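Local coordinates for secreted effector protein sseI (Salmonella enterica subsp. enterica serovar Typhimurium, PDB 4G29) that is a virulence effector whose catalytic domain belongs to the cysteine protease superfamily and probably modifies host proteins through a papain-like active site, at residues A[65-70]-A[132-137]; A[78-83]-A[99-104]; A[107-112]-A[122-127]; A[153-158]-A[170-175]. All blocks are in the same frame, centred on the assembly; numbering follows the deposited sequence.

Interaction 1: A[65-70]-A[132-137]; sequences GIFIWD and LIYYTD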
# COMPACT_ATOMS: atom_id res chain seq x y z
N GLY A 65 2.47 -5.98 -1.23
CA GLY A 65 3.58 -5.42 -1.99
C GLY A 65 3.05 -4.79 -3.26
O GLY A 65 2.20 -5.40 -3.95
N ILE A 66 3.45 -3.56 -3.52
CA ILE A 66 2.92 -2.76 -4.61
C ILE A 66 4.04 -2.19 -5.51
O ILE A 66 5.14 -1.77 -5.01
CB ILE A 66 2.09 -1.55 -4.02
CG1 ILE A 66 1.03 -2.05 -3.05
CG2 ILE A 66 1.51 -0.55 -5.10
CD1 ILE A 66 0.78 -1.08 -1.91
N PHE A 67 3.81 -2.20 -6.83
CA PHE A 67 4.63 -1.40 -7.72
C PHE A 67 3.80 -0.30 -8.40
O PHE A 67 2.61 -0.51 -8.73
CB PHE A 67 5.28 -2.21 -8.83
CG PHE A 67 6.51 -3.03 -8.40
CD1 PHE A 67 7.48 -2.53 -7.47
CD2 PHE A 67 6.77 -4.26 -9.02
CE1 PHE A 67 8.60 -3.27 -7.14
CE2 PHE A 67 7.91 -5.03 -8.63
CZ PHE A 67 8.82 -4.49 -7.72
N ILE A 68 4.47 0.83 -8.64
CA ILE A 68 3.93 1.97 -9.37
C ILE A 68 4.89 2.27 -10.50
O ILE A 68 6.09 2.55 -10.25
CB ILE A 68 3.77 3.21 -8.45
CG1 ILE A 68 2.81 2.91 -7.30
CG2 ILE A 68 3.28 4.40 -9.31
CD1 ILE A 68 3.03 3.78 -6.04
N TRP A 69 4.42 2.10 -11.73
CA TRP A 69 5.25 2.25 -12.91
C TRP A 69 4.76 3.47 -13.63
O TRP A 69 3.56 3.59 -13.88
CB TRP A 69 5.09 1.08 -13.88
CG TRP A 69 5.70 -0.22 -13.47
CD1 TRP A 69 5.08 -1.22 -12.79
CD2 TRP A 69 6.99 -0.71 -13.82
NE1 TRP A 69 5.92 -2.30 -12.65
CE2 TRP A 69 7.12 -2.01 -13.25
CE3 TRP A 69 8.09 -0.14 -14.48
CZ2 TRP A 69 8.27 -2.78 -13.40
CZ3 TRP A 69 9.24 -0.92 -14.62
CH2 TRP A 69 9.33 -2.20 -14.07
N ASP A 70 5.68 4.36 -13.97
CA ASP A 70 5.39 5.58 -14.74
C ASP A 70 5.47 5.36 -16.23
O ASP A 70 4.73 5.97 -17.02
CB ASP A 70 6.40 6.66 -14.38
CG ASP A 70 6.23 7.18 -12.98
OD1 ASP A 70 5.09 7.29 -12.51
OD2 ASP A 70 7.27 7.52 -12.35
N LEU A 132 0.77 2.95 -13.76
CA LEU A 132 0.40 1.58 -13.64
C LEU A 132 0.68 1.13 -12.25
O LEU A 132 1.84 1.20 -11.78
CB LEU A 132 1.20 0.72 -14.59
CG LEU A 132 1.07 -0.81 -14.45
CD1 LEU A 132 -0.35 -1.34 -14.74
CD2 LEU A 132 2.10 -1.55 -15.34
N ILE A 133 -0.36 0.65 -11.60
CA ILE A 133 -0.26 0.21 -10.21
C ILE A 133 -0.81 -1.21 -10.09
O ILE A 133 -1.94 -1.47 -10.50
CB ILE A 133 -1.00 1.15 -9.26
CG1 ILE A 133 -0.54 2.61 -9.46
CG2 ILE A 133 -0.81 0.65 -7.80
CD1 ILE A 133 -1.15 3.60 -8.48
N TYR A 134 0.00 -2.09 -9.52
CA TYR A 134 -0.43 -3.46 -9.19
C TYR A 134 0.22 -3.95 -7.89
O TYR A 134 1.24 -3.41 -7.47
CB TYR A 134 -0.18 -4.40 -10.38
CG TYR A 134 1.23 -4.60 -10.80
CD1 TYR A 134 2.13 -5.37 -10.02
CD2 TYR A 134 1.70 -4.03 -11.96
CE1 TYR A 134 3.42 -5.57 -10.45
CE2 TYR A 134 2.98 -4.24 -12.40
CZ TYR A 134 3.83 -4.98 -11.65
OH TYR A 134 5.11 -5.13 -12.09
N TYR A 135 -0.34 -5.02 -7.36
CA TYR A 135 0.08 -5.58 -6.10
C TYR A 135 -0.09 -7.08 -6.01
O TYR A 135 -0.80 -7.74 -6.83
CB TYR A 135 -0.67 -4.85 -4.97
CG TYR A 135 -2.15 -5.24 -4.83
CD1 TYR A 135 -2.50 -6.41 -4.16
CD2 TYR A 135 -3.16 -4.43 -5.33
CE1 TYR A 135 -3.80 -6.76 -3.99
CE2 TYR A 135 -4.48 -4.78 -5.20
CZ TYR A 135 -4.80 -5.93 -4.52
OH TYR A 135 -6.16 -6.21 -4.40
N THR A 136 0.52 -7.63 -4.95
CA THR A 136 0.31 -8.99 -4.59
C THR A 136 0.28 -9.01 -3.04
O THR A 136 1.04 -8.28 -2.42
CB THR A 136 1.46 -9.93 -5.08
OG1 THR A 136 1.66 -9.79 -6.48
CG2 THR A 136 1.23 -11.42 -4.66
N ASP A 137 -0.64 -9.78 -2.45
CA ASP A 137 -0.66 -10.06 -1.02
C ASP A 137 0.12 -11.31 -0.64
O ASP A 137 0.02 -12.37 -1.32
CB ASP A 137 -2.12 -10.15 -0.51
CG ASP A 137 -2.88 -8.85 -0.61
OD1 ASP A 137 -2.28 -7.79 -0.59
OD2 ASP A 137 -4.14 -8.90 -0.71

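Interaction 2: A[78-83]-A[99-104]; sequences TNHFAV and HQFENR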
# COMPACT_ATOMS: atom_id res chain seq x y z
N THR A 78 8.73 2.19 -8.68
CA THR A 78 8.51 2.62 -7.31
C THR A 78 7.76 1.53 -6.55
O THR A 78 6.77 1.00 -7.05
CB THR A 78 7.76 3.89 -7.31
OG1 THR A 78 8.53 4.89 -7.99
CG2 THR A 78 7.40 4.33 -5.85
N ASN A 79 8.24 1.22 -5.36
CA ASN A 79 7.56 0.22 -4.54
C ASN A 79 6.82 0.87 -3.38
O ASN A 79 7.02 2.07 -3.02
CB ASN A 79 8.49 -0.94 -4.15
CG ASN A 79 9.57 -0.54 -3.15
OD1 ASN A 79 9.63 0.63 -2.77
ND2 ASN A 79 10.40 -1.51 -2.70
N HIS A 80 5.91 0.12 -2.81
CA HIS A 80 5.17 0.54 -1.65
C HIS A 80 4.60 -0.72 -0.96
O HIS A 80 4.52 -1.79 -1.57
CB HIS A 80 4.02 1.48 -2.04
CG HIS A 80 3.38 2.18 -0.87
ND1 HIS A 80 4.08 2.99 -0.00
CD2 HIS A 80 2.10 2.18 -0.43
CE1 HIS A 80 3.26 3.45 0.91
NE2 HIS A 80 2.05 2.96 0.69
N PHE A 81 4.28 -0.56 0.30
CA PHE A 81 3.78 -1.66 1.15
C PHE A 81 2.65 -1.22 2.05
O PHE A 81 2.70 -0.15 2.67
CB PHE A 81 4.91 -2.30 1.97
CG PHE A 81 6.02 -2.84 1.11
CD1 PHE A 81 5.93 -4.10 0.59
CD2 PHE A 81 7.13 -2.08 0.86
CE1 PHE A 81 6.91 -4.58 -0.22
CE2 PHE A 81 8.12 -2.59 0.03
CZ PHE A 81 7.98 -3.81 -0.49
N ALA A 82 1.65 -2.08 2.18
CA ALA A 82 0.56 -1.82 3.09
C ALA A 82 0.24 -3.14 3.82
O ALA A 82 0.75 -4.19 3.43
CB ALA A 82 -0.69 -1.28 2.34
N VAL A 83 -0.66 -3.09 4.77
CA VAL A 83 -1.07 -4.31 5.51
C VAL A 83 -2.59 -4.47 5.42
O VAL A 83 -3.32 -3.49 5.55
CB VAL A 83 -0.56 -4.29 6.97
CG1 VAL A 83 -0.80 -5.61 7.67
CG2 VAL A 83 0.96 -3.92 7.06
N HIS A 99 0.97 8.69 2.05
CA HIS A 99 1.28 10.08 1.78
C HIS A 99 2.73 10.36 1.48
O HIS A 99 3.06 11.53 1.13
CB HIS A 99 0.80 11.04 2.86
CG HIS A 99 1.22 10.63 4.22
ND1 HIS A 99 1.96 11.44 5.05
CD2 HIS A 99 1.08 9.45 4.85
CE1 HIS A 99 2.17 10.78 6.19
NE2 HIS A 99 1.66 9.57 6.08
N GLN A 100 3.59 9.33 1.54
CA GLN A 100 4.93 9.49 0.97
C GLN A 100 4.91 9.92 -0.51
O GLN A 100 5.89 10.46 -1.00
CB GLN A 100 5.82 8.28 1.18
CG GLN A 100 5.52 7.09 0.32
CD GLN A 100 6.67 6.11 0.18
OE1 GLN A 100 7.84 6.49 0.17
NE2 GLN A 100 6.33 4.83 -0.07
N PHE A 101 3.79 9.71 -1.20
CA PHE A 101 3.62 10.03 -2.62
C PHE A 101 2.97 11.38 -2.91
O PHE A 101 2.89 11.81 -4.09
CB PHE A 101 2.82 8.91 -3.32
CG PHE A 101 3.48 7.58 -3.22
CD1 PHE A 101 4.76 7.42 -3.69
CD2 PHE A 101 2.83 6.51 -2.62
CE1 PHE A 101 5.42 6.22 -3.59
CE2 PHE A 101 3.45 5.29 -2.52
CZ PHE A 101 4.74 5.13 -2.99
N GLU A 102 2.54 12.08 -1.86
CA GLU A 102 1.85 13.38 -2.00
C GLU A 102 2.57 14.35 -2.92
O GLU A 102 1.94 15.05 -3.75
CB GLU A 102 1.68 14.04 -0.64
CG GLU A 102 0.66 15.18 -0.65
CD GLU A 102 0.61 15.94 0.67
OE1 GLU A 102 1.53 15.75 1.50
OE2 GLU A 102 -0.35 16.74 0.85
N ASN A 103 3.89 14.39 -2.77
CA ASN A 103 4.75 15.28 -3.52
C ASN A 103 5.40 14.62 -4.75
O ASN A 103 6.34 15.20 -5.31
CB ASN A 103 5.82 15.85 -2.58
CG ASN A 103 5.21 16.79 -1.52
OD1 ASN A 103 4.42 17.67 -1.85
ND2 ASN A 103 5.55 16.57 -0.24
N ARG A 104 4.89 13.46 -5.18
CA ARG A 104 5.42 12.70 -6.34
C ARG A 104 4.38 12.38 -7.41
O ARG A 104 4.40 11.30 -8.00
CB ARG A 104 6.02 11.39 -5.85
CG ARG A 104 7.16 11.66 -4.93
CD ARG A 104 7.54 10.47 -4.13
NE ARG A 104 8.67 10.84 -3.29
CZ ARG A 104 9.70 10.05 -3.01
NH1 ARG A 104 9.76 8.82 -3.52
NH2 ARG A 104 10.68 10.50 -2.23

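Interaction 3: A[107-112]-A[122-127]; sequences SNLNGP and CKYRMA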
# COMPACT_ATOMS: atom_id res chain seq x y z
N SER A 107 -0.87 13.67 -5.37
CA SER A 107 -1.18 14.63 -4.34
C SER A 107 -2.41 14.28 -3.55
O SER A 107 -2.57 14.78 -2.42
CB SER A 107 -1.36 16.02 -4.94
OG SER A 107 -2.63 16.10 -5.57
N ASN A 108 -3.30 13.48 -4.13
CA ASN A 108 -4.51 13.02 -3.46
C ASN A 108 -4.23 12.06 -2.30
O ASN A 108 -5.06 11.90 -1.40
CB ASN A 108 -5.47 12.37 -4.47
CG ASN A 108 -6.09 13.41 -5.46
OD1 ASN A 108 -6.27 14.59 -5.13
ND2 ASN A 108 -6.41 12.95 -6.68
N LEU A 109 -3.03 11.48 -2.29
CA LEU A 109 -2.54 10.70 -1.15
C LEU A 109 -1.92 11.66 -0.16
O LEU A 109 -0.72 11.83 -0.08
CB LEU A 109 -1.53 9.65 -1.59
CG LEU A 109 -2.08 8.63 -2.60
CD1 LEU A 109 -1.11 7.48 -2.85
CD2 LEU A 109 -3.42 8.09 -2.15
N ASN A 110 -2.79 12.34 0.58
CA ASN A 110 -2.39 13.45 1.39
C ASN A 110 -2.45 13.17 2.89
O ASN A 110 -2.32 14.08 3.69
CB ASN A 110 -3.25 14.67 1.05
CG ASN A 110 -4.74 14.45 1.27
OD1 ASN A 110 -5.18 13.58 2.03
ND2 ASN A 110 -5.54 15.30 0.64
N GLY A 111 -2.61 11.91 3.26
CA GLY A 111 -2.44 11.51 4.63
C GLY A 111 -2.43 10.01 4.78
O GLY A 111 -2.70 9.28 3.81
N PRO A 112 -2.18 9.53 6.00
CA PRO A 112 -2.27 8.09 6.22
C PRO A 112 -3.68 7.56 5.90
O PRO A 112 -4.67 8.25 6.17
CB PRO A 112 -2.01 7.96 7.71
CG PRO A 112 -2.16 9.33 8.28
CD PRO A 112 -1.82 10.26 7.22
N CYS A 122 -9.96 2.43 -4.67
CA CYS A 122 -10.60 3.63 -5.15
C CYS A 122 -9.72 4.83 -4.94
O CYS A 122 -9.53 5.62 -5.87
CB CYS A 122 -11.95 3.80 -4.46
SG CYS A 122 -13.18 2.66 -5.20
N LYS A 123 -9.12 4.91 -3.77
CA LYS A 123 -8.24 6.04 -3.43
C LYS A 123 -7.02 6.12 -4.38
O LYS A 123 -6.68 7.19 -4.91
CB LYS A 123 -7.75 5.95 -1.99
CG LYS A 123 -7.13 7.25 -1.46
CD LYS A 123 -8.18 8.29 -1.15
CE LYS A 123 -7.60 9.57 -0.63
NZ LYS A 123 -8.63 10.65 -0.38
N TYR A 124 -6.37 4.98 -4.63
CA TYR A 124 -5.22 4.91 -5.52
C TYR A 124 -5.62 5.19 -6.95
O TYR A 124 -4.94 5.93 -7.63
CB TYR A 124 -4.45 3.58 -5.36
CG TYR A 124 -3.42 3.64 -4.27
CD1 TYR A 124 -3.79 3.61 -2.93
CD2 TYR A 124 -2.07 3.77 -4.59
CE1 TYR A 124 -2.83 3.67 -1.91
CE2 TYR A 124 -1.09 3.88 -3.57
CZ TYR A 124 -1.50 3.79 -2.24
OH TYR A 124 -0.54 3.87 -1.24
N ARG A 125 -6.77 4.67 -7.37
CA ARG A 125 -7.27 5.02 -8.70
C ARG A 125 -7.53 6.50 -8.92
O ARG A 125 -7.21 7.01 -10.00
CB ARG A 125 -8.52 4.22 -9.01
CG ARG A 125 -8.24 2.76 -9.20
CD ARG A 125 -9.52 2.04 -9.64
NE ARG A 125 -9.32 0.61 -9.82
CZ ARG A 125 -10.29 -0.31 -9.81
NH1 ARG A 125 -11.57 0.01 -9.61
NH2 ARG A 125 -9.97 -1.60 -9.96
N MSE A 126 -8.07 7.19 -7.94
CA MSE A 126 -8.37 8.62 -8.12
C MSE A 126 -7.09 9.45 -7.99
O MSE A 126 -7.08 10.61 -8.38
CB MSE A 126 -9.49 9.09 -7.17
CG MSE A 126 -9.20 9.00 -5.68
SE MSE A 126 -10.70 9.38 -4.40
CE MSE A 126 -10.58 11.37 -4.35
N ALA A 127 -6.02 8.86 -7.45
CA ALA A 127 -4.75 9.56 -7.29
C ALA A 127 -3.94 9.62 -8.58
O ALA A 127 -3.03 10.44 -8.65
CB ALA A 127 -3.92 8.90 -6.19
O HOH W 1 -3.32 12.73 -6.92

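Interaction 4: A[153-158]-A[170-175]; sequences RELESE and RWFNTF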
# COMPACT_ATOMS: atom_id res chain seq x y z
N ARG A 153 14.43 -4.08 -12.85
CA ARG A 153 13.42 -4.97 -13.34
C ARG A 153 12.97 -4.49 -14.71
O ARG A 153 12.75 -3.32 -14.88
CB ARG A 153 12.25 -4.83 -12.35
CG ARG A 153 11.27 -5.77 -12.43
CD ARG A 153 10.35 -5.68 -11.25
NE ARG A 153 10.94 -5.96 -9.95
CZ ARG A 153 10.73 -7.06 -9.21
NH1 ARG A 153 9.94 -8.03 -9.64
NH2 ARG A 153 11.30 -7.15 -8.00
N GLU A 154 12.74 -5.39 -15.65
CA GLU A 154 12.21 -4.99 -16.95
C GLU A 154 10.72 -5.34 -17.03
O GLU A 154 10.35 -6.50 -16.91
CB GLU A 154 12.99 -5.71 -18.02
CG GLU A 154 12.55 -5.35 -19.44
CD GLU A 154 13.18 -6.26 -20.48
OE1 GLU A 154 13.06 -7.49 -20.30
OE2 GLU A 154 13.73 -5.73 -21.47
N LEU A 155 9.88 -4.32 -17.22
CA LEU A 155 8.42 -4.50 -17.13
C LEU A 155 7.97 -5.55 -18.16
O LEU A 155 7.21 -6.48 -17.86
CB LEU A 155 7.70 -3.16 -17.35
CG LEU A 155 6.18 -3.22 -17.43
CD1 LEU A 155 5.57 -3.81 -16.15
CD2 LEU A 155 5.65 -1.82 -17.70
N GLU A 156 8.49 -5.42 -19.36
CA GLU A 156 8.09 -6.27 -20.46
C GLU A 156 8.29 -7.76 -20.17
O GLU A 156 7.63 -8.60 -20.75
CB GLU A 156 8.82 -5.82 -21.71
CG GLU A 156 8.87 -6.73 -22.90
CD GLU A 156 10.03 -6.33 -23.81
OE1 GLU A 156 9.95 -5.21 -24.38
OE2 GLU A 156 11.03 -7.08 -23.91
N SER A 157 9.21 -8.10 -19.28
CA SER A 157 9.51 -9.50 -19.01
C SER A 157 9.09 -9.91 -17.60
O SER A 157 9.44 -10.99 -17.15
CB SER A 157 11.00 -9.79 -19.29
OG SER A 157 11.85 -9.12 -18.39
N GLU A 158 8.34 -9.06 -16.90
CA GLU A 158 7.78 -9.44 -15.61
C GLU A 158 6.57 -10.32 -15.76
O GLU A 158 5.71 -10.04 -16.58
CB GLU A 158 7.33 -8.19 -14.83
CG GLU A 158 8.44 -7.47 -14.20
CD GLU A 158 9.13 -8.30 -13.14
OE1 GLU A 158 8.52 -8.53 -12.04
OE2 GLU A 158 10.27 -8.72 -13.42
N ARG A 170 -3.87 3.30 -20.43
CA ARG A 170 -3.83 3.08 -21.87
C ARG A 170 -2.42 2.75 -22.35
O ARG A 170 -2.26 1.84 -23.16
CB ARG A 170 -4.49 4.25 -22.62
CG ARG A 170 -6.04 4.23 -22.47
CD ARG A 170 -6.80 5.29 -23.32
NE ARG A 170 -6.58 5.19 -24.77
CZ ARG A 170 -7.17 5.96 -25.69
NH1 ARG A 170 -8.06 6.89 -25.34
NH2 ARG A 170 -6.88 5.79 -26.98
N TRP A 171 -1.40 3.45 -21.88
CA TRP A 171 -0.06 3.16 -22.34
C TRP A 171 0.34 1.71 -22.08
O TRP A 171 1.05 1.12 -22.89
CB TRP A 171 0.98 4.12 -21.78
CG TRP A 171 1.30 4.00 -20.32
CD1 TRP A 171 0.82 4.80 -19.32
CD2 TRP A 171 2.18 3.04 -19.67
NE1 TRP A 171 1.33 4.41 -18.11
CE2 TRP A 171 2.16 3.33 -18.28
CE3 TRP A 171 2.95 1.98 -20.11
CZ2 TRP A 171 2.92 2.60 -17.35
CZ3 TRP A 171 3.67 1.22 -19.20
CH2 TRP A 171 3.67 1.55 -17.83
N PHE A 172 -0.10 1.11 -20.98
CA PHE A 172 0.34 -0.24 -20.68
C PHE A 172 -0.38 -1.23 -21.55
O PHE A 172 0.22 -2.18 -22.06
CB PHE A 172 0.08 -0.54 -19.19
CG PHE A 172 0.36 -1.94 -18.78
CD1 PHE A 172 1.64 -2.49 -18.83
CD2 PHE A 172 -0.65 -2.71 -18.30
CE1 PHE A 172 1.86 -3.79 -18.39
CE2 PHE A 172 -0.43 -4.02 -17.86
CZ PHE A 172 0.80 -4.55 -17.90
N ASN A 173 -1.67 -0.99 -21.80
CA ASN A 173 -2.41 -1.86 -22.70
C ASN A 173 -1.85 -1.80 -24.12
O ASN A 173 -1.70 -2.86 -24.77
CB ASN A 173 -3.90 -1.58 -22.63
CG ASN A 173 -4.50 -2.15 -21.35
OD1 ASN A 173 -4.79 -3.34 -21.29
ND2 ASN A 173 -4.57 -1.34 -20.29
N THR A 174 -1.43 -0.61 -24.55
CA THR A 174 -0.81 -0.46 -25.87
C THR A 174 0.55 -1.14 -25.88
O THR A 174 0.87 -1.91 -26.79
CB THR A 174 -0.65 1.01 -26.25
OG1 THR A 174 -1.96 1.59 -26.38
CG2 THR A 174 0.15 1.16 -27.61
N PHE A 175 1.33 -0.86 -24.84
CA PHE A 175 2.65 -1.47 -24.65
C PHE A 175 2.62 -2.98 -24.75
O PHE A 175 3.42 -3.57 -25.46
CB PHE A 175 3.19 -1.10 -23.28
CG PHE A 175 4.55 -1.63 -23.03
CD1 PHE A 175 5.62 -1.23 -23.84
CD2 PHE A 175 4.78 -2.54 -22.01
CE1 PHE A 175 6.89 -1.74 -23.62
CE2 PHE A 175 6.05 -3.03 -21.77
CZ PHE A 175 7.11 -2.64 -22.57

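Interaction 1: A[65-70]-A[132-137]
W69 and Y134 join their rings through one bond: the indole NE1 of W69 donates to OH of Y134 at 3.0 Å, with the hydroxyl tilted a little out of the indole plane. The rings cross obliquely, the five-membered ring of W69 and the phenol of Y134 having planes 33° apart, so this is neither a stack nor an edge-to-face pair. In the antiparallel register Y134 pairs with F67, not W69. Its CG lies between the backbone N and the carbonyl carbon (chi1 63°), which brings the phenol over toward strand 65-69. F67 runs alongside and points the same way; its CB sits over one face of the Y134 ring near the rim, while the Y134 hydroxyl lies at the edge of the F67 ring, 3.6 Å from CD2. L132 lines up beside W69, with CD2 of L132 3.9 Å from CD1 of W69.

The opposite face carries I66, I68 and I133, with Y135 beside them, its CB on CG1 of I66. I68 and I133 lie side by side, CG1 to CG1 4.0 Å, and CG2 of I133 meets CG2 of I66 at 3.8 Å. Beneath the side chains, G65-T136, F67-Y134 and W69-L132 are hydrogen-bonded pairs, two N-H...O bonds each; W69 N to L132 O is 2.7 Å. The non-hydrogen-bonded pairs I66-Y135 and I68-I133 come between them. Off to the end, T136 OG1 bonds Y148 and G162.

The chemistry implies a mostly apolar contact in which the buried indole N-H is satisfied by the phenol oxygen, and that bond probably helps fix both rings' rotation.

Interaction 2: A[78-83]-A[99-104]
H80 meets F101 from its first side-chain atom onward. CB lies at the edge of the phenyl ring, close to its plane and 3.8 Å from CZ of F101. CG of H80 then comes to 3.5 Å from CE2 of F101, which stands over one face of the imidazole, offset toward the rim. The pair is an edge-to-face (T-shaped) contact, planes 68° apart, the F101 edge directed at the H80 face. CG of H80 lies anti to the backbone N (chi1 -168°), which carries the ring off strand 78-83 toward the 99-104 loop.

Further out, ND1 of H80 accepts a bond from NE2 of Q100 at 2.9 Å, somewhat bent (145° at the hydrogen). The donor keeps to the plane of its own amide but is tilted out of the imidazole plane. CD2 of H80 lies 4.0 Å from CE2 of F101. CE1 of H80 also lies near the amide nitrogen, and at the far corner NE2 bonds D95 OD1, so both nitrogens are held and the rotation pinned.

On F101, CG of Q100 sits over the centre of one face and N79 O lies at the edge in plane; the T78 and F101 side chains run toward each other, CG2 of T78 3.5 Å from CE1 of F101.

ND1, which Q100 bonds, is the nitrogen that faces the cysteine in papain-like enzymes; F101 and D95 probably position the ring. H80 also touches C42, and C42, H80 and D95 fit the geometry of a catalytic Cys-His-Asp triad, consistent with the papain-like fold.

Interaction 3: A[107-112]-A[122-127]
L109 packs against Y124 with its CD1 branch over one face of the phenol ring, 4.0 Å from the centroid, a CH-pi contact displaced toward the rim. The two side chains cross at about a right angle. The other branch, CD2 of L109, slides past K123 and comes to 3.9 Å from CG of that lysine, while CG of L109 touches CB of A127 at 4.0 Å. With CG beside its backbone N (chi1 -60°), the leucine straddles the end of helix 117-126, one methyl on the tyrosine and the other on the lysine. This is the close, buried half.

On the looser half the contact is polar and nearer to solvent. ND2 of N108 donates to M126 O at 3.0 Å, but from above the carbonyl plane and through a bent bond, 135° at the hydrogen. A water accepts from the backbone N of N108 and donates to A127 O, 2.9 Å from both. M126, a selenomethionine, is exposed beside it.

In the fold, this loop leads from strand 90-95 to strand 113-116 and closes over the last turn of helix 117-126. K123 also leans on L113 and L115 of strand 113-116, and Y124 OH reaches D95 at the end of strand 90-95.

Interaction 4: A[153-158]-A[170-175]
L155 belongs to a short 3-10 turn that packs on helix 170-176, the last helix of the modelled chain, in a papain-like fold. Its CD2 methyl does most of the touching. It lies in plane at the edge of the indole of W171, 3.9 Å from CH2, and then 4.2 Å from CD1 of F172 and 4.3 Å from CE2 of F175, so one branch serves three aromatic residues. E156 adds an aliphatic touch, with its CB 3.7 Å from CZ of F175. No hydrogen bond spans the contact.

Next outward, CG of L155 is anti to the backbone N (chi1 174°), which directs the branched end at the helix. CB of F172 covers one face of the W171 indole near the rim, which probably limits how that ring can tilt. W171 and F172 also lean on L132 of the sheet, and F175 reaches P72. On the loop side L155 rests on W69, linking the turn to strand 61-69.

Farther out, backbone bonds close the turn: S157 N to E154 O and E158 N to L155 O. S157 OG bonds E154 OE1 at its anti lone pair. R153 forms a salt bridge with D149, and another ties the two ends of 153-158: NH1 of R153 donates in its guanidinium plane to OE1 of E158 at 2.8 Å, entering from above the carboxylate plane.

Interactions 1 and 2 share a sheet: strands 61-69 and 78-87 are neighbours, and I66 N lies 2.9 Å from H80 O, a probable hydrogen bond to the backbone of the likely triad histidine. Interaction 3 flanks the same site, since Y124 OH stands 3.2 Å from CD2 of H80. Thus 65-70, 99-104 and 122-127 all touch the presumed catalytic H80. Interaction 4 lies toward the W69 end of strand 65-69, where CH2 of W69 is 3.7 Å from O of R153; its centre is about 21 Å from that of interaction 2 and about 23 Å from that of interaction 3, touching neither. Interaction 1 therefore bridges the active-site end and the C-terminal helix.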